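Local coordinates for succinylglutamate desuccinylase (Chromobacterium violaceum, PDB 1YW4), which probably hydrolyses N-succinyl-L-glutamate to succinate and glutamate, a zinc-dependent reaction that ends the AST pathway of arginine degradation, at residues 127-132 and 199-204; 155-160 and 256-261. All blocks are in the same frame, centred on the assembly; numbering follows the deposited sequence.

Interaction 1: residues 127-132 and 199-204; sequences ELETLA and SYFTSQ
Glu129 lies across one face of the Phe201 ring with nearly its whole side chain, and this pair carries most of the contact between helices 120-137 and 198-205 of the zinc-dependent AstE/AspA catalytic domain. With CG anti to the carbonyl carbon (chi1 -65°) and the chain extended beyond it, Glu129 runs over the ring. CB comes within 3.4 Å of Phe201 CZ and 3.8 Å of the ring centroid, a CH-pi contact, and CG sits 3.8 Å above the middle of the ring. Further out, the carboxylate is stacked on the aromatic plane, the two planes 4° apart, with OE2 3.7 Å from Phe201 CD1. The Phe201 ring, its CG anti to the backbone N (chi1 172°), projects against Glu129, which also brings CE2 to 3.4 Å from Glu129 O. About one turn on from Glu129, Ala132 CB touches CG2 of Thr202, the residue next to Phe201, at 4.2 Å. Tyr205 stacks on the Phe201 ring, while Leu128 packs on Met87 of strand 83-88 and Thr202 on Ala210 of strand 209-215.

The polar partner of Glu129 lies outside the pair: Gly111 N donates to OE2. A carboxylate laid flat is not expected to gain electrostatically from the pi face, so cohesion probably comes from the methylenes, while the Gly111 N-H would probably hold its rotation and offset part of its burial.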
loop_
_atom_site.group_PDB
_atom_site.type_symbol
_atom_site.label_atom_id
_atom_site.label_comp_id
_atom_site.label_asym_id
_atom_site.label_seq_id
_atom_site.Cartn_x
_atom_site.Cartn_y
_atom_site.Cartn_z
ATOM N N GLU A 127 36.141 -1.735 2.845
ATOM C CA GLU A 127 36.754 -2.137 4.105
ATOM C C GLU A 127 35.682 -2.232 5.197
ATOM O O GLU A 127 35.667 -3.177 5.990
ATOM C CB GLU A 127 37.830 -1.124 4.497
ATOM C CG GLU A 127 38.448 -1.360 5.867
ATOM C CD GLU A 127 39.538 -0.363 6.181
ATOM O OE1 GLU A 127 39.238 0.835 6.344
ATOM O OE2 GLU A 127 40.706 -0.775 6.264
ATOM N N LEU A 128 34.781 -1.254 5.228
ATOM C CA LEU A 128 33.714 -1.228 6.225
ATOM C C LEU A 128 32.738 -2.393 6.037
ATOM O O LEU A 128 32.219 -2.942 7.020
ATOM C CB LEU A 128 32.971 0.113 6.164
ATOM C CG LEU A 128 33.791 1.373 6.507
ATOM C CD1 LEU A 128 32.899 2.598 6.338
ATOM C CD2 LEU A 128 34.343 1.306 7.938
ATOM N N GLU A 129 32.470 -2.752 4.783
ATOM C CA GLU A 129 31.579 -3.877 4.480
ATOM C C GLU A 129 32.204 -5.148 5.044
ATOM O O GLU A 129 31.572 -5.917 5.765
ATOM C CB GLU A 129 31.408 -4.062 2.958
ATOM C CG GLU A 129 30.701 -2.924 2.225
ATOM C CD GLU A 129 30.284 -3.304 0.810
ATOM O OE1 GLU A 129 30.902 -4.222 0.232
ATOM O OE2 GLU A 129 29.344 -2.682 0.269
ATOM N N THR A 130 33.469 -5.358 4.715
ATOM C CA THR A 130 34.186 -6.544 5.174
ATOM C C THR A 130 34.214 -6.642 6.702
ATOM O O THR A 130 33.901 -7.689 7.262
ATOM C CB THR A 130 35.618 -6.539 4.618
ATOM O OG1 THR A 130 35.563 -6.514 3.185
ATOM C CG2 THR A 130 36.380 -7.769 5.074
ATOM N N LEU A 131 34.598 -5.554 7.370
ATOM C CA LEU A 131 34.639 -5.531 8.826
ATOM C C LEU A 131 33.268 -5.861 9.420
ATOM O O LEU A 131 33.170 -6.661 10.343
ATOM C CB LEU A 131 35.117 -4.164 9.322
ATOM C CG LEU A 131 36.637 -3.937 9.389
ATOM C CD1 LEU A 131 37.288 -4.347 8.083
ATOM C CD2 LEU A 131 36.937 -2.457 9.690
ATOM N N ALA A 132 32.214 -5.249 8.889
ATOM C CA ALA A 132 30.865 -5.504 9.369
ATOM C C ALA A 132 30.509 -6.961 9.136
ATOM O O ALA A 132 29.943 -7.605 10.013
ATOM C CB ALA A 132 29.855 -4.598 8.654
ATOM N N SER A 199 23.034 0.409 5.583
ATOM C CA SER A 199 22.002 -0.376 6.259
ATOM C C SER A 199 21.423 -1.477 5.359
ATOM O O SER A 199 20.979 -2.518 5.846
ATOM C CB SER A 199 20.875 0.524 6.790
ATOM O OG SER A 199 20.138 1.118 5.745
ATOM N N TYR A 200 21.409 -1.253 4.050
ATOM C CA TYR A 200 20.908 -2.281 3.149
ATOM C C TYR A 200 21.939 -3.414 3.129
ATOM O O TYR A 200 21.586 -4.588 3.256
ATOM C CB TYR A 200 20.732 -1.737 1.729
ATOM C CG TYR A 200 20.307 -2.815 0.761
ATOM C CD1 TYR A 200 19.054 -3.407 0.867
ATOM C CD2 TYR A 200 21.183 -3.291 -0.214
ATOM C CE1 TYR A 200 18.682 -4.448 0.035
ATOM C CE2 TYR A 200 20.825 -4.331 -1.054
ATOM C CZ TYR A 200 19.571 -4.905 -0.922
ATOM O OH TYR A 200 19.198 -5.940 -1.739
ATOM N N PHE A 201 23.213 -3.051 2.977
ATOM C CA PHE A 201 24.293 -4.038 2.938
ATOM C C PHE A 201 24.266 -4.976 4.139
ATOM O O PHE A 201 24.300 -6.198 3.975
ATOM C CB PHE A 201 25.670 -3.358 2.879
ATOM C CG PHE A 201 26.820 -4.324 3.027
ATOM C CD1 PHE A 201 27.165 -5.186 1.982
ATOM C CD2 PHE A 201 27.498 -4.438 4.241
ATOM C CE1 PHE A 201 28.163 -6.151 2.146
ATOM C CE2 PHE A 201 28.498 -5.401 4.416
ATOM C CZ PHE A 201 28.829 -6.260 3.368
ATOM N N THR A 202 24.203 -4.422 5.347
ATOM C CA THR A 202 24.200 -5.276 6.537
ATOM C C THR A 202 22.918 -6.096 6.649
ATOM O O THR A 202 22.951 -7.278 7.008
ATOM C CB THR A 202 24.430 -4.458 7.838
ATOM O OG1 THR A 202 23.458 -3.414 7.940
ATOM C CG2 THR A 202 25.831 -3.848 7.837
ATOM N N SER A 203 21.791 -5.482 6.319
ATOM C CA SER A 203 20.522 -6.198 6.380
ATOM C C SER A 203 20.493 -7.384 5.411
ATOM O O SER A 203 20.065 -8.476 5.776
ATOM C CB SER A 203 19.362 -5.255 6.058
ATOM O OG SER A 203 18.143 -5.962 5.981
ATOM N N GLN A 204 20.961 -7.170 4.185
ATOM C CA GLN A 204 20.942 -8.217 3.175
ATOM C C GLN A 204 22.130 -9.183 3.209
ATOM O O GLN A 204 21.949 -10.399 3.265
ATOM C CB GLN A 204 20.852 -7.586 1.785
ATOM C CG GLN A 204 20.390 -8.540 0.690
ATOM C CD GLN A 204 19.068 -9.219 1.024
ATOM O OE1 GLN A 204 18.115 -8.570 1.457
ATOM N NE2 GLN A 204 19.006 -10.531 0.815
#

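Interaction 2: residues 155-160 and 256-261; sequences SVFEKF and PLFRAK
Phe157 reaches from the loop between strands 143-151 and 160-163 to touch Pro256, just before strand 257-265, and Phe258, the strand's second residue. The two phenylalanines approach from opposite directions, and their ring ends meet, CE2 and CZ of Phe157 against CE1 and CZ of Phe258. The rings lie obliquely: the planes make 44° and the centroids are 5.8 Å apart, a geometry that fits neither a stack nor an edge-to-face pair. The closest approach is 3.8 Å, from Phe157 CE2 to Phe258 CE1. Across the ring, Phe157 CE1 lies 4.0 Å from Pro256 CG, so its outer end bridges proline and phenylalanine through apolar contacts. Within the loop, Phe157 N donates to Ser155 OG (3.1 Å), an ST turn that is consistent with a fixed backbone just ahead of the ring.

The contact joins the catalytic domain to the barrel-sandwich hybrid domain. Phe282 meets the Phe157 ring edge-to-face, Arg307 of strand 307-309 touches both phenylalanines, and Ala187 of strand 187-190 packs on Phe157. Pro256 pairs through its backbone with Val188 of that same strand 187-190, while Leu257 pairs with Ala328 of strand 320-328.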
loop_
_atom_site.group_PDB
_atom_site.type_symbol
_atom_site.label_atom_id
_atom_site.label_comp_id
_atom_site.label_asym_id
_atom_site.label_seq_id
_atom_site.Cartn_x
_atom_site.Cartn_y
_atom_site.Cartn_z
ATOM N N SER A 155 12.278 18.135 8.329
ATOM C CA SER A 155 11.252 17.155 8.024
ATOM C C SER A 155 10.010 17.272 8.907
ATOM O O SER A 155 10.099 17.699 10.054
ATOM C CB SER A 155 11.852 15.755 8.156
ATOM O OG SER A 155 10.857 14.756 8.119
ATOM N N VAL A 156 8.852 16.897 8.370
ATOM C CA VAL A 156 7.612 16.940 9.142
ATOM C C VAL A 156 7.765 15.985 10.318
ATOM O O VAL A 156 7.231 16.220 11.405
ATOM C CB VAL A 156 6.401 16.496 8.304
ATOM C CG1 VAL A 156 5.182 16.302 9.214
ATOM C CG2 VAL A 156 6.108 17.536 7.235
ATOM N N PHE A 157 8.496 14.898 10.086
ATOM C CA PHE A 157 8.755 13.912 11.123
ATOM C C PHE A 157 10.213 14.090 11.518
ATOM O O PHE A 157 11.099 13.451 10.954
ATOM C CB PHE A 157 8.509 12.493 10.590
ATOM C CG PHE A 157 7.089 12.250 10.157
ATOM C CD1 PHE A 157 6.061 12.206 11.093
ATOM C CD2 PHE A 157 6.780 12.077 8.815
ATOM C CE1 PHE A 157 4.740 11.993 10.696
ATOM C CE2 PHE A 157 5.460 11.862 8.404
ATOM C CZ PHE A 157 4.442 11.821 9.349
ATOM N N GLU A 158 10.440 14.996 12.465
ATOM C CA GLU A 158 11.764 15.330 12.984
ATOM C C GLU A 158 12.747 14.170 12.892
ATOM O O GLU A 158 13.738 14.232 12.169
ATOM C CB GLU A 158 11.640 15.768 14.448
ATOM C CG GLU A 158 12.073 17.195 14.732
ATOM C CD GLU A 158 13.576 17.346 14.819
ATOM O OE1 GLU A 158 14.176 16.731 15.729
ATOM O OE2 GLU A 158 14.156 18.079 13.985
ATOM N N LYS A 159 12.457 13.108 13.629
ATOM C CA LYS A 159 13.315 11.943 13.638
ATOM C C LYS A 159 12.611 10.779 12.954
ATOM O O LYS A 159 11.482 10.438 13.307
ATOM C CB LYS A 159 13.668 11.596 15.083
ATOM C CG LYS A 159 14.385 12.736 15.804
ATOM C CD LYS A 159 14.467 12.498 17.296
ATOM C CE LYS A 159 13.085 12.484 17.924
ATOM N NZ LYS A 159 13.130 12.150 19.378
ATOM N N PHE A 160 13.262 10.185 11.956
ATOM C CA PHE A 160 12.659 9.058 11.267
ATOM C C PHE A 160 13.686 8.015 10.854
ATOM O O PHE A 160 14.891 8.270 10.861
ATOM C CB PHE A 160 11.824 9.540 10.068
ATOM C CG PHE A 160 12.630 10.102 8.922
ATOM C CD1 PHE A 160 13.076 9.277 7.898
ATOM C CD2 PHE A 160 12.940 11.465 8.867
ATOM C CE1 PHE A 160 13.821 9.795 6.835
ATOM C CE2 PHE A 160 13.684 11.991 7.813
ATOM C CZ PHE A 160 14.125 11.155 6.796
ATOM N N PRO A 256 3.570 6.012 11.877
ATOM C CA PRO A 256 3.220 5.938 10.455
ATOM C C PRO A 256 4.355 5.384 9.584
ATOM O O PRO A 256 5.520 5.748 9.750
ATOM C CB PRO A 256 2.853 7.385 10.108
ATOM C CG PRO A 256 3.654 8.198 11.084
ATOM C CD PRO A 256 3.565 7.402 12.365
ATOM N N LEU A 257 4.002 4.492 8.664
ATOM C CA LEU A 257 4.970 3.889 7.760
ATOM C C LEU A 257 4.687 4.379 6.343
ATOM O O LEU A 257 3.541 4.683 6.000
ATOM C CB LEU A 257 4.859 2.363 7.799
ATOM C CG LEU A 257 4.893 1.682 9.171
ATOM C CD1 LEU A 257 4.591 0.200 8.983
ATOM C CD2 LEU A 257 6.251 1.860 9.844
ATOM N N PHE A 258 5.729 4.444 5.522
ATOM C CA PHE A 258 5.590 4.898 4.146
ATOM C C PHE A 258 6.464 4.096 3.186
ATOM O O PHE A 258 7.417 3.437 3.592
ATOM C CB PHE A 258 5.965 6.382 4.027
ATOM C CG PHE A 258 5.146 7.300 4.905
ATOM C CD1 PHE A 258 5.497 7.521 6.236
ATOM C CD2 PHE A 258 4.017 7.935 4.398
ATOM C CE1 PHE A 258 4.732 8.367 7.057
ATOM C CE2 PHE A 258 3.243 8.784 5.205
ATOM C CZ PHE A 258 3.604 8.997 6.535
ATOM N N ARG A 259 6.122 4.154 1.906
ATOM C CA ARG A 259 6.893 3.486 0.875
ATOM C C ARG A 259 6.846 4.398 -0.340
ATOM O O ARG A 259 5.936 5.224 -0.481
ATOM C CB ARG A 259 6.290 2.117 0.536
ATOM C CG ARG A 259 4.948 2.191 -0.169
ATOM C CD ARG A 259 4.387 0.812 -0.456
ATOM N NE ARG A 259 3.182 0.890 -1.280
ATOM C CZ ARG A 259 2.387 -0.144 -1.542
ATOM N NH1 ARG A 259 2.668 -1.341 -1.042
ATOM N NH2 ARG A 259 1.315 0.020 -2.307
ATOM N N ALA A 260 7.834 4.263 -1.211
ATOM C CA ALA A 260 7.877 5.076 -2.415
ATOM C C ALA A 260 6.701 4.692 -3.305
ATOM O O ALA A 260 6.369 3.514 -3.432
ATOM C CB ALA A 260 9.185 4.844 -3.152
ATOM N N LYS A 261 6.064 5.688 -3.907
ATOM C CA LYS A 261 4.943 5.442 -4.804
ATOM C C LYS A 261 5.478 5.546 -6.231
ATOM O O LYS A 261 5.236 4.671 -7.058
ATOM C CB LYS A 261 3.837 6.474 -4.574
ATOM C CG LYS A 261 2.586 6.264 -5.415
ATOM C CD LYS A 261 1.530 7.315 -5.104
ATOM C CE LYS A 261 0.323 7.194 -6.031
ATOM N NZ LYS A 261 -0.693 8.265 -5.778
#

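The two interactions lie on opposite sides of the chain's centre, about 24 Å apart between centres and about 10 Å between nearest atoms, so they do not touch. Their segments alternate along the sequence. Interaction 1 is internal to the catalytic domain, interaction 2 is at its border with the hybrid domain. Strand 209-215 relates them: Thr202 packs on its Ala210, and Phe160 is joined by backbone hydrogen bonding to its Glu214, the predicted active-site residue. The Thr202 side chain is about 11 Å from that of the zinc ligand His149, and the Phe157 side chain about 9 Å from that of Glu214, both beyond direct contact; neither interaction supplies a zinc ligand.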